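Local coordinates for hypothetical protein Atu2684 (Agrobacterium tumefaciens, PDB 2AXO) that is of unknown function but belongs to the DUF1223 family of the thioredoxin clan and carries a disulfide between two closely spaced cysteines, at residues D159-D164 / A223-K228; V152-A157 / S254-N259. All coordinates share one frame; numbering follows the deposited sequence.

Overall arrangement
Both contacts lie in the beta-rich part of the chain that follows helix 131-143. Strand 152-156 comes first and turns back into strand 161-165, its antiparallel neighbour in a three-stranded sheet completed by strand 217-221. Interaction 1 closes a loop of 58 residues, many of them in strands, when helix 223-229 returns to the start of strand 161-165. Interaction 2 closes a longer loop of 96 residues around the first, bringing the end of strand 247-257, an edge of the four-stranded sheet, against strand 152-156. Interaction 1 thus ties the helix to the small sheet and interaction 2 ties the two sheets together. They join through hairpin backbone bonds, S153-D164 and K155-E162, and through F156 on V226.

Interaction 1 of 2, residues D159-D164 / A223-K228; sequences DEVEID and ASVVAK
V161 and V226 meet by single methyl groups, the two side chains running antiparallel, side by side, with CG2 of V161 3.8 Å from CG2 of V226. The V225 side chain lies roughly perpendicular to that of V161, and its CG1 branch rests 4.0 Å from the same CG2 of V161. One methyl of the strand valine therefore serves two successive helix residues. In V226 a chi1 of 174° puts CG1 anti to the backbone N, which leaves CG2 beside that N and anti to the carbonyl carbon; this CG2 meets main chain as well, lying 3.4 Å from CA of E160 and also 3.4 Å from O of D159. The pattern is a helix laid against the entry of a sheet strand: helix 223-229 directly follows strand 217-221, the antiparallel partner of strand 161-165, and its first turn packs back on that sheet. At the start of the helix the carbonyl O of D159 meets CA of A223 in a CA-H...O contact of 3.3 Å with a bent angle of 124° at the hydrogen. No hydrogen bond spans the two segments. V225 also touches Y178 of strand 172-186, and F156 packs against V161 and V226.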
ATOM      1  N   ASP A 159      -3.813  25.386  29.242  1.00 36.38           N
ATOM      2  CA  ASP A 159      -3.339  24.011  29.326  1.00 35.44           C
ATOM      3  C   ASP A 159      -4.275  23.083  28.553  1.00 33.20           C
ATOM      4  O   ASP A 159      -4.297  21.871  28.774  1.00 31.12           O
ATOM      5  CB  ASP A 159      -3.263  23.575  30.792  1.00 39.44           C
ATOM      6  CG  ASP A 159      -4.576  23.771  31.525  1.00 41.13           C
ATOM      7  OD1 ASP A 159      -4.616  23.540  32.753  1.00 44.12           O
ATOM      8  OD2 ASP A 159      -5.571  24.153  30.873  1.00 44.06           O
ATOM      9  N   GLU A 160      -5.048  23.668  27.645  1.00 29.24           N
ATOM     10  CA  GLU A 160      -5.986  22.906  26.831  1.00 26.84           C
ATOM     11  C   GLU A 160      -5.999  23.444  25.407  1.00 21.97           C
ATOM     12  O   GLU A 160      -5.471  24.519  25.141  1.00 21.89           O
ATOM     13  CB  GLU A 160      -7.391  23.012  27.420  1.00 28.60           C
ATOM     14  CG  GLU A 160      -7.473  22.672  28.898  1.00 31.81           C
ATOM     15  CD  GLU A 160      -8.842  22.965  29.474  1.00 33.42           C
ATOM     16  OE1 GLU A 160      -9.813  22.280  29.080  1.00 33.27           O
ATOM     17  OE2 GLU A 160      -8.946  23.886  30.314  1.00 34.90           O
ATOM     18  N   VAL A 161      -6.589  22.683  24.494  1.00 18.89           N
ATOM     19  CA  VAL A 161      -6.695  23.107  23.105  1.00 16.88           C
ATOM     20  C   VAL A 161      -8.167  23.331  22.789  1.00 16.22           C
ATOM     21  O   VAL A 161      -9.015  22.481  23.074  1.00 14.50           O
ATOM     22  CB  VAL A 161      -6.128  22.053  22.125  1.00 15.11           C
ATOM     23  CG1 VAL A 161      -6.484  22.434  20.688  1.00 16.94           C
ATOM     24  CG2 VAL A 161      -4.620  21.963  22.278  1.00 14.38           C
ATOM     25  N   GLU A 162      -8.463  24.486  22.205  1.00 16.67           N
ATOM     26  CA  GLU A 162      -9.827  24.832  21.852  1.00 17.07           C
ATOM     27  C   GLU A 162      -9.992  24.955  20.344  1.00 16.55           C
ATOM     28  O   GLU A 162      -9.269  25.704  19.683  1.00 12.88           O
ATOM     29  CB  GLU A 162     -10.220  26.149  22.526  1.00 20.78           C
ATOM     30  CG  GLU A 162     -11.664  26.566  22.312  1.00 25.24           C
ATOM     31  CD  GLU A 162     -12.058  27.740  23.191  1.00 28.68           C
ATOM     32  OE1 GLU A 162     -11.912  27.626  24.427  1.00 28.20           O
ATOM     33  OE2 GLU A 162     -12.508  28.770  22.645  1.00 31.54           O
ATOM     34  N   ILE A 163     -10.948  24.199  19.815  1.00 14.89           N
ATOM     35  CA  ILE A 163     -11.253  24.207  18.394  1.00 14.60           C
ATOM     36  C   ILE A 163     -12.659  24.748  18.217  1.00 14.54           C
ATOM     37  O   ILE A 163     -13.613  24.198  18.766  1.00 15.48           O
ATOM     38  CB  ILE A 163     -11.214  22.797  17.802  1.00 14.72           C
ATOM     39  CG1 ILE A 163      -9.813  22.206  17.963  1.00 13.33           C
ATOM     40  CG2 ILE A 163     -11.636  22.835  16.332  1.00 13.77           C
ATOM     41  CD1 ILE A 163      -9.703  20.769  17.477  1.00 15.27           C
ATOM     42  N   ASP A 164     -12.773  25.829  17.458  1.00 15.46           N
ATOM     43  CA  ASP A 164     -14.055  26.471  17.189  1.00 17.44           C
ATOM     44  C   ASP A 164     -14.485  26.232  15.746  1.00 15.62           C
ATOM     45  O   ASP A 164     -13.751  26.556  14.810  1.00 15.73           O
ATOM     46  CB  ASP A 164     -13.950  27.975  17.448  1.00 19.51           C
ATOM     47  CG  ASP A 164     -14.528  28.376  18.785  1.00 24.61           C
ATOM     48  OD1 ASP A 164     -14.267  27.676  19.789  1.00 24.17           O
ATOM     49  OD2 ASP A 164     -15.240  29.403  18.836  1.00 28.27           O
ATOM     50  N   ALA A 223      -4.705  18.455  28.336  1.00 18.80           N
ATOM     51  CA  ALA A 223      -3.278  18.763  28.356  1.00 18.69           C
ATOM     52  C   ALA A 223      -2.467  17.775  27.524  1.00 19.07           C
ATOM     53  O   ALA A 223      -1.442  18.139  26.946  1.00 18.26           O
ATOM     54  CB  ALA A 223      -2.775  18.773  29.788  1.00 20.60           C
ATOM     55  N   SER A 224      -2.922  16.526  27.465  1.00 18.58           N
ATOM     56  CA  SER A 224      -2.227  15.503  26.688  1.00 18.74           C
ATOM     57  C   SER A 224      -2.149  15.919  25.221  1.00 18.76           C
ATOM     58  O   SER A 224      -1.190  15.594  24.518  1.00 19.89           O
ATOM     59  CB  SER A 224      -2.956  14.162  26.807  1.00 18.58           C
ATOM     60  OG  SER A 224      -4.312  14.293  26.423  1.00 21.08           O
ATOM     61  N   VAL A 225      -3.166  16.639  24.759  1.00 17.98           N
ATOM     62  CA  VAL A 225      -3.191  17.101  23.380  1.00 16.79           C
ATOM     63  C   VAL A 225      -2.270  18.305  23.232  1.00 15.56           C
ATOM     64  O   VAL A 225      -1.536  18.418  22.254  1.00 15.44           O
ATOM     65  CB  VAL A 225      -4.622  17.480  22.946  1.00 17.30           C
ATOM     66  CG1 VAL A 225      -4.606  18.079  21.544  1.00 17.51           C
ATOM     67  CG2 VAL A 225      -5.506  16.241  22.968  1.00 16.12           C
ATOM     68  N   VAL A 226      -2.308  19.199  24.212  1.00 15.08           N
ATOM     69  CA  VAL A 226      -1.453  20.375  24.186  1.00 16.20           C
ATOM     70  C   VAL A 226      -0.006  19.934  23.998  1.00 17.23           C
ATOM     71  O   VAL A 226       0.719  20.487  23.171  1.00 16.47           O
ATOM     72  CB  VAL A 226      -1.565  21.175  25.503  1.00 15.28           C
ATOM     73  CG1 VAL A 226      -0.562  22.317  25.507  1.00 14.56           C
ATOM     74  CG2 VAL A 226      -2.980  21.708  25.671  1.00 14.34           C
ATOM     75  N   ALA A 227       0.406  18.929  24.765  1.00 18.14           N
ATOM     76  CA  ALA A 227       1.766  18.414  24.681  1.00 17.91           C
ATOM     77  C   ALA A 227       2.095  17.928  23.271  1.00 18.95           C
ATOM     78  O   ALA A 227       3.197  18.150  22.776  1.00 17.26           O
ATOM     79  CB  ALA A 227       1.959  17.276  25.686  1.00 20.12           C
ATOM     80  N   LYS A 228       1.141  17.267  22.623  1.00 17.27           N
ATOM     81  CA  LYS A 228       1.377  16.771  21.273  1.00 16.27           C
ATOM     82  C   LYS A 228       1.498  17.903  20.262  1.00 13.54           C
ATOM     83  O   LYS A 228       2.388  17.889  19.418  1.00 13.66           O
ATOM     84  CB  LYS A 228       0.266  15.804  20.849  1.00 18.68           C
ATOM     85  CG  LYS A 228       0.167  14.578  21.739  1.00 23.43           C
ATOM     86  CD  LYS A 228      -0.446  13.394  21.023  1.00 25.90           C
ATOM     87  CE  LYS A 228      -1.872  13.646  20.595  1.00 28.47           C
ATOM     88  NZ  LYS A 228      -2.354  12.488  19.787  1.00 28.16           N
TER

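Interaction 2 of 2, residues V152-A157 / S254-N259; sequences VSSKFA and SILLGN
Two beta sheets face each other here through their edge strands, 152-156 of the three-stranded sheet and 247-257 of the four-stranded one. The strand segments run nearly parallel, at 11°, but their axes stay 6.4 Å apart; no main-chain hydrogen bond crosses the gap, which is filled mostly by side chains. At one end CG1 of V152 lies 3.7 Å from CB of S254. Next along, the hydroxyls of S154 and S254 meet tip to tip in a hydrogen bond of 3.0 Å between the two OG atoms, in which either may be the donor. S154 holds OG between its backbone N and carbonyl carbon (chi1 54°), where it also approaches CB of L256 at 3.4 Å. At the other end the ring of F156 receives the CD2 methyl of L256 squarely over one face, 4.2 Å from the centroid and 8° off the ring normal, a CH-pi contact. At the ring's edge, CE2 of F156 stands 3.4 Å from the carbonyl O of L257, near the ring plane. K230 adds a cation-pi contact with the ring and a hydrogen bond to the carbonyl O of G258. The hydroxyl pair thus has apolar contacts on its two sides along the strands, and between these two segments adhesion rests on one hydroxyl-hydroxyl hydrogen bond and on van der Waals contact, chiefly over the aromatic face.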
ATOM      1  N   VAL A 152     -13.094  27.483  10.733  1.00 11.01           N
ATOM      2  CA  VAL A 152     -12.499  26.629  11.753  1.00 11.02           C
ATOM      3  C   VAL A 152     -11.371  27.431  12.384  1.00  9.42           C
ATOM      4  O   VAL A 152     -10.534  28.000  11.678  1.00 10.84           O
ATOM      5  CB  VAL A 152     -11.913  25.322  11.155  1.00  9.57           C
ATOM      6  CG1 VAL A 152     -11.294  24.482  12.268  1.00 11.70           C
ATOM      7  CG2 VAL A 152     -13.005  24.526  10.456  1.00 13.25           C
ATOM      8  N   SER A 153     -11.372  27.492  13.710  1.00 11.59           N
ATOM      9  CA  SER A 153     -10.358  28.227  14.464  1.00 13.98           C
ATOM     10  C   SER A 153      -9.790  27.315  15.539  1.00 12.74           C
ATOM     11  O   SER A 153     -10.490  26.452  16.058  1.00 12.09           O
ATOM     12  CB  SER A 153     -10.971  29.456  15.149  1.00 13.45           C
ATOM     13  OG  SER A 153     -11.544  30.354  14.212  1.00 21.60           O
ATOM     14  N   SER A 154      -8.524  27.517  15.882  1.00 12.95           N
ATOM     15  CA  SER A 154      -7.889  26.703  16.907  1.00 12.37           C
ATOM     16  C   SER A 154      -6.903  27.547  17.699  1.00 13.98           C
ATOM     17  O   SER A 154      -6.260  28.447  17.160  1.00 13.87           O
ATOM     18  CB  SER A 154      -7.166  25.516  16.266  1.00 14.42           C
ATOM     19  OG  SER A 154      -6.254  25.956  15.269  1.00 11.18           O
ATOM     20  N   LYS A 155      -6.789  27.253  18.988  1.00 13.77           N
ATOM     21  CA  LYS A 155      -5.884  27.993  19.847  1.00 15.14           C
ATOM     22  C   LYS A 155      -5.676  27.239  21.145  1.00 15.98           C
ATOM     23  O   LYS A 155      -6.430  26.323  21.469  1.00 13.46           O
ATOM     24  CB  LYS A 155      -6.475  29.366  20.169  1.00 17.31           C
ATOM     25  CG  LYS A 155      -7.836  29.269  20.850  1.00 21.56           C
ATOM     26  CD  LYS A 155      -8.345  30.617  21.350  1.00 25.74           C
ATOM     27  CE  LYS A 155      -7.523  31.119  22.526  1.00 27.97           C
ATOM     28  NZ  LYS A 155      -8.109  32.354  23.118  1.00 30.98           N
ATOM     29  N   PHE A 156      -4.646  27.642  21.879  1.00 17.02           N
ATOM     30  CA  PHE A 156      -4.321  27.056  23.171  1.00 20.43           C
ATOM     31  C   PHE A 156      -5.071  27.844  24.232  1.00 23.98           C
ATOM     32  O   PHE A 156      -4.990  29.075  24.269  1.00 25.26           O
ATOM     33  CB  PHE A 156      -2.824  27.171  23.454  1.00 19.45           C
ATOM     34  CG  PHE A 156      -1.972  26.270  22.617  1.00 17.99           C
ATOM     35  CD1 PHE A 156      -1.965  24.898  22.838  1.00 17.25           C
ATOM     36  CD2 PHE A 156      -1.152  26.796  21.622  1.00 14.76           C
ATOM     37  CE1 PHE A 156      -1.148  24.060  22.085  1.00 16.81           C
ATOM     38  CE2 PHE A 156      -0.331  25.969  20.862  1.00 13.40           C
ATOM     39  CZ  PHE A 156      -0.327  24.600  21.094  1.00 15.77           C
ATOM     40  N   ALA A 157      -5.803  27.132  25.083  1.00 27.09           N
ATOM     41  CA  ALA A 157      -6.564  27.747  26.165  1.00 30.33           C
ATOM     42  C   ALA A 157      -5.807  27.532  27.472  1.00 32.50           C
ATOM     43  O   ALA A 157      -6.365  27.047  28.459  1.00 35.27           O
ATOM     44  CB  ALA A 157      -7.946  27.120  26.251  1.00 29.60           C
ATOM     45  N   SER A 254      -7.910  24.316   9.631  1.00 11.84           N
ATOM     46  CA  SER A 254      -7.116  25.259  10.388  1.00 13.57           C
ATOM     47  C   SER A 254      -5.843  24.598  10.879  1.00 13.01           C
ATOM     48  O   SER A 254      -5.789  23.380  11.057  1.00 11.95           O
ATOM     49  CB  SER A 254      -7.920  25.763  11.587  1.00 13.96           C
ATOM     50  OG  SER A 254      -7.119  26.530  12.472  1.00 15.48           O
ATOM     51  N   ILE A 255      -4.812  25.408  11.082  1.00 10.51           N
ATOM     52  CA  ILE A 255      -3.563  24.898  11.608  1.00  9.23           C
ATOM     53  C   ILE A 255      -3.237  25.645  12.884  1.00  9.10           C
ATOM     54  O   ILE A 255      -3.443  26.850  12.986  1.00  7.70           O
ATOM     55  CB  ILE A 255      -2.384  25.066  10.630  1.00 11.19           C
ATOM     56  CG1 ILE A 255      -2.470  24.004   9.530  1.00 13.62           C
ATOM     57  CG2 ILE A 255      -1.052  24.930  11.390  1.00 11.39           C
ATOM     58  CD1 ILE A 255      -1.301  24.007   8.564  1.00 17.26           C
ATOM     59  N   LEU A 256      -2.757  24.902  13.867  1.00  8.65           N
ATOM     60  CA  LEU A 256      -2.363  25.469  15.140  1.00 11.63           C
ATOM     61  C   LEU A 256      -0.914  25.053  15.323  1.00 11.31           C
ATOM     62  O   LEU A 256      -0.615  23.859  15.367  1.00 11.98           O
ATOM     63  CB  LEU A 256      -3.217  24.893  16.276  1.00 12.05           C
ATOM     64  CG  LEU A 256      -2.815  25.328  17.689  1.00 12.19           C
ATOM     65  CD1 LEU A 256      -2.830  26.850  17.777  1.00 15.71           C
ATOM     66  CD2 LEU A 256      -3.773  24.731  18.716  1.00 13.20           C
ATOM     67  N   LEU A 257      -0.009  26.021  15.400  1.00 11.09           N
ATOM     68  CA  LEU A 257       1.397  25.683  15.590  1.00 12.41           C
ATOM     69  C   LEU A 257       1.727  25.693  17.071  1.00 13.21           C
ATOM     70  O   LEU A 257       1.167  26.481  17.832  1.00 11.71           O
ATOM     71  CB  LEU A 257       2.309  26.671  14.857  1.00 12.80           C
ATOM     72  CG  LEU A 257       2.254  26.666  13.330  1.00 13.78           C
ATOM     73  CD1 LEU A 257       3.261  27.671  12.788  1.00 18.07           C
ATOM     74  CD2 LEU A 257       2.552  25.269  12.806  1.00 14.94           C
ATOM     75  N   GLY A 258       2.633  24.808  17.472  1.00 14.73           N
ATOM     76  CA  GLY A 258       3.027  24.732  18.865  1.00 16.09           C
ATOM     77  C   GLY A 258       3.632  26.040  19.338  1.00 17.84           C
ATOM     78  O   GLY A 258       3.432  26.449  20.479  1.00 17.49           O
ATOM     79  N   ASN A 259       4.378  26.696  18.457  1.00 18.52           N
ATOM     80  CA  ASN A 259       4.993  27.968  18.795  1.00 20.58           C
ATOM     81  C   ASN A 259       3.984  29.097  18.651  1.00 22.61           C
ATOM     82  O   ASN A 259       3.575  29.433  17.542  1.00 22.38           O
ATOM     83  CB  ASN A 259       6.193  28.236  17.890  1.00 21.69           C
ATOM     84  CG  ASN A 259       6.698  29.652  18.015  1.00 21.21           C
ATOM     85  OD1 ASN A 259       6.678  30.228  19.098  1.00 20.80           O
ATOM     86  ND2 ASN A 259       7.166  30.219  16.909  1.00 22.62           N
TER